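Local coordinates for uncharacterized protein (Bacteroides ovatus, PDB 4IRT) that is of unknown function but belongs to a BNR repeat family and is a putative neuraminidase that may cleave sialic acids from glycans, at residues E333-R338 / I354-D359; F327-D332 / V339-A344. One frame throughout, in Å; residues are numbered along the deposited sequence. Where two conformers were deposited one is given.

In the fold
Both contacts belong to one four-stranded antiparallel sheet, built like a beta-propeller blade. Contact 2 is its buried part: the hairpin of strands 325-330 and 340-344, joined by backbone hydrogen bonds and packed with aromatic and aliphatic side chains. Contact 1 lies at the surface, about 9 Å away between centres, where the loop closing that hairpin leans over to an outer strand, 353-356, and the residues after it. Arginines, an aspartate and a water do the work there. Strand 340-344 is the bridge between the two, since it pairs with 325-330 and also with 353-356, and a probable hydrogen bond from Leu-357 N to Val-339 O continues that second pairing.

Contact 1: residues E333-R338 / I354-D359; sequences EERGSR and ITDLTD
Arg-335 sets its CG beside its own backbone N and then bends at chi3 (66°), which turns the edge of the guanidinium toward Asp-356, whose CG likewise lies beside the backbone N (chi1 -66°). The arginine sits in the loop of a beta hairpin, and the aspartate on strand 353-356, one of the two outer strands of the same antiparallel sheet, an arrangement consistent with a blade of a beta-propeller. The loop thereby reaches past strand 340-344 to its neighbour. The salt bridge is carried by Arg-335 NE, 2.8 Å from Asp-356 OD1 and almost straight at 172°. The oxygen lies in the guanidinium plane and is met on its syn side, somewhat out of the carboxylate plane, while the two flat groups are turned well away from coplanar. A second, weak bond runs from Arg-335 NH2 to Asp-356 OD2 at 3.2 Å. Asp-356 OD1 has another partner in the hydroxyl of Ser-340, so strand 340-344 and the loop both hold the carboxylate. Ile-354 adds an apolar touch, its CG2 resting over the centre of one guanidinium face, 3.6 Å from Arg-335 CZ. A leucine in place of Arg-335 would take away both N-H donors, and Asp-356 would probably be left with its charge less well balanced, Ser-340 and the water still bound. Arg-338 approaches further along, laying its aliphatic chain against Thr-358, with CD 3.4 Å from Thr-358 O. Arg-338 was modelled in two conformers; in the one given, NH1 bonds to Arg-335 O and NE makes a weak bond to Asp-359 O, both doubtful to that extent. One ordered water completes the link, donating to Arg-335 O at 3.2 Å and to Asp-356 OD2 at 2.7 Å.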
ATOM      1  N   GLU A 333      -3.595   6.899  18.423  1.00 14.01           N
ATOM      2  CA  GLU A 333      -4.483   7.250  19.548  1.00 18.07           C
ATOM      3  C   GLU A 333      -3.841   8.210  20.552  1.00 18.33           C
ATOM      4  O   GLU A 333      -4.532   9.067  21.135  1.00 17.06           O
ATOM      5  CB  GLU A 333      -4.941   6.013  20.313  1.00 24.05           C
ATOM      6  CG  GLU A 333      -6.117   5.306  19.666  1.00 32.67           C
ATOM      7  CD  GLU A 333      -6.783   4.278  20.584  1.00 44.06           C
ATOM      8  OE1 GLU A 333      -6.476   4.238  21.804  1.00 39.08           O
ATOM      9  OE2 GLU A 333      -7.608   3.500  20.062  1.00 42.92           O
ATOM     10  N   GLU A 334      -2.534   8.092  20.743  1.00 18.24           N
ATOM     11  CA  GLU A 334      -1.804   9.027  21.614  1.00 20.25           C
ATOM     12  C   GLU A 334      -1.881  10.470  21.157  1.00 19.43           C
ATOM     13  O   GLU A 334      -1.616  11.365  21.953  1.00 18.85           O
ATOM     14  CB  GLU A 334      -0.298   8.683  21.694  1.00 24.37           C
ATOM     15  CG  GLU A 334       0.009   7.528  22.611  1.00 27.48           C
ATOM     16  CD  GLU A 334       1.483   7.432  23.004  1.00 26.52           C
ATOM     17  OE1 GLU A 334       2.331   8.219  22.542  1.00 28.63           O
ATOM     18  OE2 GLU A 334       1.787   6.550  23.791  1.00 26.37           O
ATOM     19  N   ARG A 335      -2.105  10.685  19.857  1.00 16.86           N
ATOM     20  CA  ARG A 335      -2.247  12.023  19.297  1.00 16.18           C
ATOM     21  C   ARG A 335      -3.690  12.312  18.897  1.00 16.27           C
ATOM     22  O   ARG A 335      -3.942  13.127  18.025  1.00 17.20           O
ATOM     23  CB  ARG A 335      -1.331  12.179  18.087  1.00 15.28           C
ATOM     24  CG  ARG A 335       0.145  11.953  18.430  1.00 15.38           C
ATOM     25  CD  ARG A 335       1.096  12.401  17.305  1.00 15.81           C
ATOM     26  NE  ARG A 335       1.058  13.838  17.100  1.00 16.33           N
ATOM     27  CZ  ARG A 335       1.811  14.727  17.730  1.00 20.34           C
ATOM     28  NH1 ARG A 335       2.693  14.348  18.651  1.00 21.98           N
ATOM     29  NH2 ARG A 335       1.665  16.010  17.463  1.00 21.63           N
ATOM     30  N   GLY A 336      -4.642  11.612  19.488  1.00 14.17           N
ATOM     31  CA  GLY A 336      -6.046  11.842  19.148  1.00 14.21           C
ATOM     32  C   GLY A 336      -6.493  11.280  17.809  1.00 12.36           C
ATOM     33  O   GLY A 336      -7.514  11.701  17.275  1.00 11.83           O
ATOM     34  N   SER A 337      -5.732  10.316  17.274  1.00 11.16           N
ATOM     35  CA  SER A 337      -6.057   9.675  15.989  1.00 10.79           C
ATOM     36  C   SER A 337      -6.195  10.677  14.852  1.00 11.05           C
ATOM     37  O   SER A 337      -6.984  10.493  13.916  1.00 10.91           O
ATOM     38  CB  SER A 337      -7.279   8.746  16.127  1.00 11.51           C
ATOM     39  OG  SER A 337      -7.108   7.892  17.254  1.00 11.41           O
ATOM     40  N   ARG A 338      -5.391  11.740  14.910  1.00 11.87           N
ATOM     41  CA  ARG A 338      -5.294  12.677  13.800  0.50 12.27           C
ATOM     42  C   ARG A 338      -4.431  12.060  12.697  1.00 11.58           C
ATOM     43  O   ARG A 338      -3.797  11.018  12.897  1.00 10.83           O
ATOM     44  CB  ARG A 338      -4.718  14.002  14.314  0.50 14.14           C
ATOM     45  CG  ARG A 338      -5.668  14.672  15.317  0.50 16.55           C
ATOM     46  CD  ARG A 338      -5.045  15.861  16.027  0.50 20.47           C
ATOM     47  NE  ARG A 338      -6.013  16.545  16.884  0.50 23.08           N
ATOM     48  CZ  ARG A 338      -6.143  16.326  18.191  0.50 25.02           C
ATOM     49  NH1 ARG A 338      -5.377  15.435  18.812  0.50 22.79           N
ATOM     50  NH2 ARG A 338      -7.051  16.999  18.875  0.50 26.80           N
ATOM     51  N   ILE A 354       7.485  15.795  14.839  1.00 15.80           N
ATOM     52  CA  ILE A 354       6.125  15.311  14.641  1.00 16.54           C
ATOM     53  C   ILE A 354       5.198  16.481  14.555  1.00 17.44           C
ATOM     54  O   ILE A 354       5.274  17.392  15.362  1.00 16.72           O
ATOM     55  CB  ILE A 354       5.621  14.450  15.810  1.00 18.85           C
ATOM     56  CG1 ILE A 354       6.698  13.496  16.283  1.00 20.41           C
ATOM     57  CG2 ILE A 354       4.346  13.707  15.419  1.00 18.53           C
ATOM     58  CD1 ILE A 354       7.158  12.565  15.206  1.00 20.79           C
ATOM     59  N   THR A 355       4.296  16.415  13.586  1.00 16.31           N
ATOM     60  CA  THR A 355       3.232  17.390  13.462  1.00 15.98           C
ATOM     61  C   THR A 355       1.926  16.646  13.143  1.00 15.28           C
ATOM     62  O   THR A 355       1.945  15.493  12.705  1.00 14.45           O
ATOM     63  CB  THR A 355       3.510  18.414  12.356  1.00 17.40           C
ATOM     64  OG1 THR A 355       3.749  17.749  11.105  1.00 17.24           O
ATOM     65  CG2 THR A 355       4.709  19.325  12.696  1.00 17.82           C
ATOM     66  N   ASP A 356       0.808  17.318  13.379  1.00 13.72           N
ATOM     67  CA  ASP A 356      -0.485  16.783  12.997  1.00 14.67           C
ATOM     68  C   ASP A 356      -0.939  17.501  11.746  1.00 14.55           C
ATOM     69  O   ASP A 356      -0.867  18.729  11.682  1.00 15.80           O
ATOM     70  CB  ASP A 356      -1.496  16.990  14.139  1.00 14.66           C
ATOM     71  CG  ASP A 356      -1.147  16.184  15.383  1.00 15.26           C
ATOM     72  OD1 ASP A 356      -0.661  15.026  15.261  1.00 14.30           O
ATOM     73  OD2 ASP A 356      -1.320  16.715  16.510  1.00 16.65           O
ATOM     74  N   LEU A 357      -1.415  16.745  10.774  1.00 12.75           N
ATOM     75  CA  LEU A 357      -1.873  17.302   9.505  1.00 12.72           C
ATOM     76  C   LEU A 357      -3.382  17.602   9.514  1.00 14.26           C
ATOM     77  O   LEU A 357      -3.838  18.382   8.690  1.00 14.63           O
ATOM     78  CB  LEU A 357      -1.524  16.381   8.342  1.00 12.25           C
ATOM     79  CG  LEU A 357      -0.078  15.925   8.233  1.00 12.98           C
ATOM     80  CD1 LEU A 357       0.150  15.110   6.983  1.00 14.02           C
ATOM     81  CD2 LEU A 357       0.870  17.101   8.260  1.00 14.90           C
ATOM     82  N   THR A 358      -4.141  16.975  10.421  1.00 14.72           N
ATOM     83  CA  THR A 358      -5.538  17.313  10.637  1.00 13.57           C
ATOM     84  C   THR A 358      -5.742  17.714  12.089  1.00 14.71           C
ATOM     85  O   THR A 358      -5.003  17.293  12.974  1.00 15.55           O
ATOM     86  CB  THR A 358      -6.506  16.150  10.316  1.00 12.83           C
ATOM     87  OG1 THR A 358      -6.232  14.998  11.130  1.00 11.40           O
ATOM     88  CG2 THR A 358      -6.459  15.772   8.819  1.00 12.02           C
ATOM     89  N   ASP A 359      -6.746  18.542  12.328  1.00 15.92           N
ATOM     90  CA  ASP A 359      -7.076  18.924  13.696  0.50 17.52           C
ATOM     91  C   ASP A 359      -8.163  18.016  14.261  1.00 17.93           C
ATOM     92  O   ASP A 359      -8.527  18.145  15.423  1.00 19.98           O
ATOM     93  CB  ASP A 359      -7.458  20.414  13.790  0.50 19.17           C
ATOM     94  CG  ASP A 359      -8.737  20.767  13.038  0.50 20.75           C
ATOM     95  OD1 ASP A 359      -9.549  19.872  12.730  0.50 20.61           O
ATOM     96  OD2 ASP A 359      -8.935  21.975  12.771  0.50 24.80           O
TER
HETATM   97  O   HOH W   1      -2.178  15.634  18.816  1.00 20.11           O

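Contact 2: residues F327-D332 / V339-A344; sequences FYIFRD and VSMAHA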
ATOM      1  N   PHE A 327       9.469  11.826   4.913  1.00 11.21           N
ATOM      2  CA  PHE A 327       8.176  12.210   5.439  1.00 11.39           C
ATOM      3  C   PHE A 327       7.396  10.926   5.723  1.00 11.28           C
ATOM      4  O   PHE A 327       7.101  10.157   4.801  1.00 11.22           O
ATOM      5  CB  PHE A 327       7.451  13.060   4.402  1.00 11.82           C
ATOM      6  CG  PHE A 327       8.234  14.258   3.992  1.00 13.15           C
ATOM      7  CD1 PHE A 327       9.192  14.169   2.994  1.00 13.68           C
ATOM      8  CD2 PHE A 327       8.052  15.476   4.633  1.00 16.33           C
ATOM      9  CE1 PHE A 327       9.940  15.274   2.609  1.00 15.13           C
ATOM     10  CE2 PHE A 327       8.813  16.581   4.259  1.00 16.64           C
ATOM     11  CZ  PHE A 327       9.764  16.469   3.258  1.00 15.63           C
ATOM     12  N   TYR A 328       7.024  10.758   6.987  1.00 10.27           N
ATOM     13  CA  TYR A 328       6.490   9.504   7.525  1.00  9.47           C
ATOM     14  C   TYR A 328       5.092   9.764   8.079  1.00  9.50           C
ATOM     15  O   TYR A 328       4.911  10.492   9.061  1.00  9.85           O
ATOM     16  CB  TYR A 328       7.442   9.040   8.614  1.00  9.47           C
ATOM     17  CG  TYR A 328       7.300   7.616   9.120  1.00  8.95           C
ATOM     18  CD1 TYR A 328       6.254   7.258   9.962  1.00  8.86           C
ATOM     19  CD2 TYR A 328       8.268   6.645   8.814  1.00  8.94           C
ATOM     20  CE1 TYR A 328       6.138   5.988  10.446  1.00  8.76           C
ATOM     21  CE2 TYR A 328       8.155   5.360   9.297  1.00  8.55           C
ATOM     22  CZ  TYR A 328       7.082   5.040  10.100  1.00  8.51           C
ATOM     23  OH  TYR A 328       7.004   3.765  10.615  1.00  9.16           O
ATOM     24  N   ILE A 329       4.089   9.177   7.421  1.00  9.86           N
ATOM     25  CA  ILE A 329       2.692   9.453   7.693  1.00  9.58           C
ATOM     26  C   ILE A 329       2.070   8.326   8.537  1.00  8.75           C
ATOM     27  O   ILE A 329       2.263   7.127   8.241  1.00  8.42           O
ATOM     28  CB  ILE A 329       1.896   9.638   6.396  1.00 10.43           C
ATOM     29  CG1 ILE A 329       2.572  10.650   5.466  1.00 11.27           C
ATOM     30  CG2 ILE A 329       0.481  10.087   6.712  1.00 10.31           C
ATOM     31  CD1 ILE A 329       2.684  12.051   6.049  1.00 13.56           C
ATOM     32  N   PHE A 330       1.414   8.712   9.628  1.00  8.19           N
ATOM     33  CA  PHE A 330       0.842   7.780  10.559  1.00  8.41           C
ATOM     34  C   PHE A 330      -0.416   8.327  11.253  1.00  8.91           C
ATOM     35  O   PHE A 330      -0.901   9.394  10.917  1.00  8.67           O
ATOM     36  CB  PHE A 330       1.894   7.346  11.569  1.00  9.02           C
ATOM     37  CG  PHE A 330       2.301   8.398  12.554  1.00 10.38           C
ATOM     38  CD1 PHE A 330       3.228   9.380  12.214  1.00 10.65           C
ATOM     39  CD2 PHE A 330       1.827   8.362  13.870  1.00 11.07           C
ATOM     40  CE1 PHE A 330       3.669  10.295  13.156  1.00 11.50           C
ATOM     41  CE2 PHE A 330       2.243   9.299  14.795  1.00 11.68           C
ATOM     42  CZ  PHE A 330       3.151  10.283  14.433  1.00 11.77           C
ATOM     43  N   ARG A 331      -0.955   7.532  12.163  1.00  8.70           N
ATOM     44  CA  ARG A 331      -2.118   7.940  12.964  1.00  8.99           C
ATOM     45  C   ARG A 331      -2.000   7.203  14.276  1.00  9.22           C
ATOM     46  O   ARG A 331      -1.795   5.984  14.290  1.00 10.54           O
ATOM     47  CB  ARG A 331      -3.392   7.602  12.195  1.00  9.04           C
ATOM     48  CG  ARG A 331      -4.722   7.734  12.949  1.00  9.69           C
ATOM     49  CD  ARG A 331      -5.074   6.502  13.759  1.00 10.06           C
ATOM     50  NE  ARG A 331      -5.338   5.372  12.889  1.00  9.59           N
ATOM     51  CZ  ARG A 331      -5.429   4.103  13.271  1.00  9.58           C
ATOM     52  NH1 ARG A 331      -5.241   3.725  14.539  1.00 10.18           N
ATOM     53  NH2 ARG A 331      -5.738   3.202  12.364  1.00  9.67           N
ATOM     54  N   ASP A 332      -2.194   7.915  15.381  1.00  9.82           N
ATOM     55  CA  ASP A 332      -1.925   7.356  16.713  1.00 11.05           C
ATOM     56  C   ASP A 332      -2.976   7.837  17.709  1.00 11.51           C
ATOM     57  O   ASP A 332      -3.211   9.040  17.840  1.00 10.45           O
ATOM     58  CB  ASP A 332      -0.504   7.781  17.132  1.00 11.92           C
ATOM     59  CG  ASP A 332       0.058   7.010  18.351  1.00 13.28           C
ATOM     60  OD1 ASP A 332      -0.696   6.533  19.234  1.00 12.70           O
ATOM     61  OD2 ASP A 332       1.317   6.960  18.431  1.00 13.31           O
ATOM     62  N   VAL A 339      -4.429  12.670  11.518  1.00 10.94           N
ATOM     63  CA  VAL A 339      -3.415  12.334  10.527  1.00 10.44           C
ATOM     64  C   VAL A 339      -2.166  13.001  11.060  1.00 10.62           C
ATOM     65  O   VAL A 339      -2.195  14.191  11.370  1.00 11.40           O
ATOM     66  CB  VAL A 339      -3.735  12.888   9.137  1.00 10.75           C
ATOM     67  CG1 VAL A 339      -2.596  12.594   8.188  1.00 11.36           C
ATOM     68  CG2 VAL A 339      -5.023  12.274   8.636  1.00 10.50           C
ATOM     69  N   SER A 340      -1.083  12.247  11.209  1.00 10.29           N
ATOM     70  CA  SER A 340       0.152  12.816  11.738  1.00 10.67           C
ATOM     71  C   SER A 340       1.302  12.568  10.794  1.00 10.35           C
ATOM     72  O   SER A 340       1.227  11.664   9.939  1.00 10.42           O
ATOM     73  CB  SER A 340       0.445  12.255  13.123  1.00 11.91           C
ATOM     74  OG  SER A 340      -0.577  12.572  14.078  1.00 12.59           O
HETATM   75  N   MSE A 341       2.361  13.380  10.932  1.00 10.75           N
HETATM   76  CA  MSE A 341       3.560  13.252  10.116  1.00 11.52           C
HETATM   77  C   MSE A 341       4.791  13.385  10.964  1.00 11.17           C
HETATM   78  O   MSE A 341       4.870  14.259  11.826  1.00 12.93           O
HETATM   79  CB  MSE A 341       3.623  14.279   8.981  1.00 12.17           C
HETATM   80  CG  MSE A 341       4.894  14.185   8.133  1.00 13.67           C
HETATM   81 SE   MSE A 341       4.596  15.333   6.537  0.75 17.79          SE
HETATM   82  CE  MSE A 341       5.231  16.855   7.516  1.00 17.37           C
ATOM     83  N   ALA A 342       5.773  12.527  10.704  1.00 10.72           N
ATOM     84  CA  ALA A 342       7.102  12.675  11.259  1.00 11.30           C
ATOM     85  C   ALA A 342       8.093  12.941  10.125  1.00 11.53           C
ATOM     86  O   ALA A 342       7.992  12.348   9.047  1.00 10.85           O
ATOM     87  CB  ALA A 342       7.495  11.437  12.057  1.00 11.49           C
ATOM     88  N   HIS A 343       9.008  13.871  10.366  1.00 11.30           N
ATOM     89  CA  HIS A 343       9.918  14.359   9.363  1.00 12.32           C
ATOM     90  C   HIS A 343      11.354  14.258   9.854  1.00 12.34           C
ATOM     91  O   HIS A 343      11.642  14.624  11.002  1.00 13.65           O
ATOM     92  CB  HIS A 343       9.634  15.828   9.053  1.00 13.41           C
ATOM     93  CG  HIS A 343      10.595  16.407   8.077  1.00 15.95           C
ATOM     94  ND1 HIS A 343      11.500  17.383   8.412  1.00 18.31           N
ATOM     95  CD2 HIS A 343      10.835  16.104   6.780  1.00 17.93           C
ATOM     96  CE1 HIS A 343      12.243  17.682   7.359  1.00 19.45           C
ATOM     97  NE2 HIS A 343      11.855  16.918   6.355  1.00 18.17           N
ATOM     98  N   ALA A 344      12.241  13.737   9.009  1.00 12.31           N
ATOM     99  CA  ALA A 344      13.701  13.725   9.286  1.00 12.36           C
ATOM    100  C   ALA A 344      14.389  14.356   8.091  1.00 13.04           C
ATOM    101  O   ALA A 344      14.185  13.919   6.962  1.00 11.60           O
ATOM    102  CB  ALA A 344      14.207  12.292   9.452  1.00 12.38           C
TER
HETATM  103  O   HOH W   2      -2.320  10.669  15.096  1.00  8.75           O
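Tyr-328 O takes a hydrogen bond from Ala-342 N at 2.8 Å and is also approached by the CA-H of Met-341, with CA 3.2 Å from Tyr-328 O. Tyr-328 N in turn donates to Ala-342 O, and Phe-330 and Ser-340 exchange N-H...O bonds in the same way. These are the two hydrogen-bonded pairs of an antiparallel beta hairpin; Phe-327 with His-343 and Ile-329 with Met-341 are the non-hydrogen-bonded ones. On the face of Phe-330, the CG of that residue stands between its backbone N and carbonyl carbon (chi1 71°), and the ring lies across the neighbouring strand. Ser-340 CB sits over its face as a CH-pi contact, 3.7 Å from the centroid, while the ring edge meets Ala-342 N, 3.9 Å from Phe-330 CE1. The other face carries Phe-327, Ile-329, Met-341 and His-343. His-343 CD2 comes over the Phe-327 ring, 3.3 Å from Phe-327 CE2, with the planes 35° apart, and its NE2 bonds to Glu-325. Met-341, modelled as selenomethionine, brings SE to the edge of the Phe-327 ring, 3.9 Å from Phe-327 CD2, a Met-aromatic contact; Ile-329 CD1 packs on Met-341 CG at 3.7 Å. Where the strands part, a water accepts from Asp-332 N and donates to Ser-340 OG, whose other partner is Asp-356. Tyr-328 with Ala-342 and Phe-330 with Ser-340 thus satisfy each other's backbone, and the flanking strands bond to Phe-327, Ile-329 and Met-341, so rings and aliphatic groups can pack on either face with little polar cost.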